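Local coordinates for protein chitin deacetylase (Bombyx mori, PDB 5ZNT) that hydrolyses the N-acetamido groups of N-acetyl-D-glucosamine residues in chitin, using a zinc ion and releasing acetate to leave chitosan, at residues T41-D46 / G144-Y149. Residues are numbered along the deposited sequence; the frame is centred on the assembly and turned at random.
With ZN (zinc ion), chain C.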
ATOM      1  N   THR A  41      -7.570  -4.205   0.754  1.00 18.34           N
ATOM      2  CA  THR A  41      -6.341  -3.559   1.227  1.00 16.66           C
ATOM      3  C   THR A  41      -6.622  -2.067   1.356  1.00 16.34           C
ATOM      4  O   THR A  41      -6.542  -1.322   0.381  1.00 17.90           O
ATOM      5  CB  THR A  41      -5.153  -3.811   0.297  1.00 18.11           C
ATOM      6  OG1 THR A  41      -5.419  -3.297  -1.015  1.00 19.73           O
ATOM      7  CG2 THR A  41      -4.852  -5.304   0.190  1.00 17.75           C
ATOM      8  N   ILE A  42      -6.988  -1.644   2.563  1.00 15.31           N
ATOM      9  CA  ILE A  42      -7.002  -0.224   2.877  1.00 18.56           C
ATOM     10  C   ILE A  42      -5.562   0.259   2.988  1.00 17.59           C
ATOM     11  O   ILE A  42      -4.751  -0.358   3.683  1.00 18.08           O
ATOM     12  CB  ILE A  42      -7.744   0.022   4.196  1.00 18.85           C
ATOM     13  CG1 ILE A  42      -9.206  -0.418   4.098  1.00 19.53           C
ATOM     14  CG2 ILE A  42      -7.618   1.489   4.613  1.00 17.14           C
ATOM     15  CD1 ILE A  42      -9.853  -0.517   5.495  1.00 20.84           C
ATOM     16  N   THR A  43      -5.232   1.357   2.304  1.00 15.38           N
ATOM     17  CA  THR A  43      -3.902   1.944   2.434  1.00 13.54           C
ATOM     18  C   THR A  43      -4.024   3.435   2.695  1.00 16.67           C
ATOM     19  O   THR A  43      -5.044   4.059   2.383  1.00 17.06           O
ATOM     20  CB  THR A  43      -3.015   1.708   1.189  1.00 16.20           C
ATOM     21  OG1 THR A  43      -3.448   2.555   0.107  1.00 19.32           O
ATOM     22  CG2 THR A  43      -3.073   0.235   0.724  1.00 16.27           C
ATOM     23  N   PHE A  44      -2.948   4.003   3.263  1.00 16.63           N
ATOM     24  CA  PHE A  44      -2.810   5.434   3.502  1.00 13.86           C
ATOM     25  C   PHE A  44      -1.429   5.894   3.056  1.00 21.32           C
ATOM     26  O   PHE A  44      -0.420   5.275   3.422  1.00 17.92           O
ATOM     27  CB  PHE A  44      -3.014   5.760   4.987  1.00 14.96           C
ATOM     28  CG  PHE A  44      -4.366   5.384   5.487  1.00 18.11           C
ATOM     29  CD1 PHE A  44      -5.465   6.190   5.211  1.00 20.16           C
ATOM     30  CD2 PHE A  44      -4.551   4.203   6.199  1.00 19.65           C
ATOM     31  CE1 PHE A  44      -6.734   5.819   5.655  1.00 21.68           C
ATOM     32  CE2 PHE A  44      -5.812   3.844   6.651  1.00 21.41           C
ATOM     33  CZ  PHE A  44      -6.893   4.658   6.385  1.00 18.76           C
ATOM     34  N   ASP A  45      -1.388   6.980   2.312  1.00 13.87           N
ATOM     35  CA  ASP A  45      -0.108   7.484   1.899  1.00 18.02           C
ATOM     36  C   ASP A  45       0.294   8.616   2.810  1.00 23.75           C
ATOM     37  O   ASP A  45      -0.504   9.164   3.597  1.00 39.14           O
ATOM     38  CB  ASP A  45      -0.108   7.825   0.418  1.00 17.56           C
ATOM     39  CG  ASP A  45      -0.220   6.607  -0.469  1.00 21.61           C
ATOM     40  OD1 ASP A  45      -0.369   5.490   0.070  1.00 20.85           O
ATOM     41  OD2 ASP A  45      -0.171   6.778  -1.710  1.00 22.81           O
ATOM     42  N   ASP A  46       1.565   8.935   2.650  1.00 14.58           N
ATOM     43  CA  ASP A  46       2.232  10.121   3.127  1.00 16.29           C
ATOM     44  C   ASP A  46       2.261  10.140   4.646  1.00 29.07           C
ATOM     45  O   ASP A  46       1.925   9.208   5.226  1.00 42.74           O
ATOM     46  CB  ASP A  46       1.544  11.470   2.745  1.00 13.75           C
ATOM     47  CG  ASP A  46       1.231  11.658   1.244  1.00 21.17           C
ATOM     48  OD1 ASP A  46       1.740  10.899   0.454  1.00 18.23           O
ATOM     49  OD2 ASP A  46       0.461  12.621   0.966  1.00 22.87           O
ATOM     50  N   GLY A 144       7.493  -2.998   1.077  1.00 17.60           N
ATOM     51  CA  GLY A 144       6.735  -2.465  -0.043  1.00 14.71           C
ATOM     52  C   GLY A 144       7.119  -1.053  -0.435  1.00 20.88           C
ATOM     53  O   GLY A 144       7.658  -0.292   0.380  1.00 17.83           O
ATOM     54  N   VAL A 145       6.837  -0.691  -1.687  1.00 16.18           N
ATOM     55  CA  VAL A 145       7.156   0.614  -2.248  1.00 14.69           C
ATOM     56  C   VAL A 145       5.928   1.142  -2.963  1.00 19.86           C
ATOM     57  O   VAL A 145       5.272   0.397  -3.706  1.00 19.80           O
ATOM     58  CB  VAL A 145       8.333   0.527  -3.246  1.00 17.20           C
ATOM     59  CG1 VAL A 145       8.503   1.868  -3.986  1.00 18.71           C
ATOM     60  CG2 VAL A 145       9.633   0.164  -2.523  1.00 16.38           C
ATOM     61  N   ARG A 146       5.648   2.438  -2.790  1.00 16.34           N
ATOM     62  CA  ARG A 146       4.729   3.159  -3.667  1.00 18.38           C
ATOM     63  C   ARG A 146       5.354   4.504  -3.997  1.00 19.42           C
ATOM     64  O   ARG A 146       5.714   5.261  -3.087  1.00 18.40           O
ATOM     65  CB  ARG A 146       3.356   3.360  -3.022  1.00 15.83           C
ATOM     66  CG  ARG A 146       2.391   4.212  -3.872  1.00 17.50           C
ATOM     67  CD  ARG A 146       0.969   4.157  -3.276  1.00 17.36           C
ATOM     68  NE  ARG A 146       0.296   2.871  -3.502  1.00 18.31           N
ATOM     69  CZ  ARG A 146      -0.832   2.490  -2.904  1.00 18.83           C
ATOM     70  NH1 ARG A 146      -1.432   3.290  -2.021  1.00 17.28           N
ATOM     71  NH2 ARG A 146      -1.368   1.306  -3.201  1.00 18.01           N
ATOM     72  N   ALA A 147       5.466   4.808  -5.293  1.00 15.50           N
ATOM     73  CA  ALA A 147       6.115   6.048  -5.731  1.00 17.01           C
ATOM     74  C   ALA A 147       5.184   7.246  -5.572  1.00 18.44           C
ATOM     75  O   ALA A 147       3.975   7.131  -5.804  1.00 17.61           O
ATOM     76  CB  ALA A 147       6.567   5.947  -7.193  1.00 16.80           C
ATOM     77  N   PRO A 148       5.729   8.399  -5.158  1.00 17.05           N
ATOM     78  CA  PRO A 148       4.959   9.643  -5.167  1.00 16.73           C
ATOM     79  C   PRO A 148       4.301   9.894  -6.519  1.00 20.66           C
ATOM     80  O   PRO A 148       4.870   9.598  -7.580  1.00 20.65           O
ATOM     81  CB  PRO A 148       6.016  10.712  -4.853  1.00 21.20           C
ATOM     82  CG  PRO A 148       7.008   9.981  -3.980  1.00 19.69           C
ATOM     83  CD  PRO A 148       7.081   8.581  -4.598  1.00 17.61           C
ATOM     84  N   TYR A 149       3.080  10.421  -6.453  1.00 19.46           N
ATOM     85  CA  TYR A 149       2.219  10.737  -7.598  1.00 25.16           C
ATOM     86  C   TYR A 149       2.013   9.528  -8.524  1.00 24.35           C
ATOM     87  O   TYR A 149       1.646   9.693  -9.695  1.00 23.43           O
ATOM     88  CB  TYR A 149       2.762  11.984  -8.344  1.00 23.07           C
ATOM     89  CG  TYR A 149       3.106  13.072  -7.336  1.00 20.41           C
ATOM     90  CD1 TYR A 149       2.115  13.894  -6.795  1.00 24.79           C
ATOM     91  CD2 TYR A 149       4.404  13.203  -6.841  1.00 23.12           C
ATOM     92  CE1 TYR A 149       2.426  14.860  -5.824  1.00 22.15           C
ATOM     93  CE2 TYR A 149       4.720  14.153  -5.853  1.00 20.22           C
ATOM     94  CZ  TYR A 149       3.725  14.964  -5.360  1.00 19.42           C
ATOM     95  OH  TYR A 149       4.037  15.899  -4.403  1.00 21.31           O
TER
HETATM   96 ZN    ZN C 601       2.026  10.741  -1.654  1.00 21.15          ZN
HETATM   97  O   HOH W   1       0.239   9.483  -2.358  1.00 21.97           O
HETATM   98  O   HOH W   2       0.669  12.402  -1.811  1.00 21.25           O
HETATM   99  O   HOH W   3       1.779  10.436  -3.925  1.00 24.53           O
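R146 starts out with CG anti to its own backbone N and then bends at chi3 (-73°), which swings its guanidinium across to D45 and T43 on strand 38-45. D45 has CG beside its backbone N, and this torsion carries the carboxylate toward segment 144-149, where OD1 meets R146 and OD2 meets a zinc-bound water. R146 NH1 donates to D45 OD1 at 3.2 Å, and this hydrogen bond is part of a salt bridge. The bond is bent, 140° at the hydrogen. NH1 arrives on the syn side of OD1, but the carboxylate and guanidinium planes stand 54° apart. This is a single-bond salt bridge and not a planar bidentate one. R146 CD also packs against D45 OD2, 3.3 Å away. T43 OG1 lies 3.0 Å from the same NH1, near the guanidinium plane. Outside the two segments, R146 NE bonds to S170 O, and Y268 makes a cation-pi contact with the arginine.

The water at D45 OD2 donates its hydrogen bond to that oxygen. D46 binds the metal directly through OD1 at 2.1 Å, and H101 and H105 complete the protein ligands. D46 OD2 accepts from a second zinc-bound water, while Y149 N donates to a third. R146 O hydrogen-bonds to H101 ND1 and so probably helps to orient that ligand. With an alanine in place of D45, R146 NH1 is likely to lose its carboxylate partner and the first water this acceptor.

The contact brings two carbohydrate esterase family 4 motifs together at the zinc, TFDD (T43-D46) and RxPY (R146-Y149). D46 is a first-shell ligand, whereas D45 acts from the second shell through water, with R146 holding OD1 in a way that probably helps to position the carboxylate.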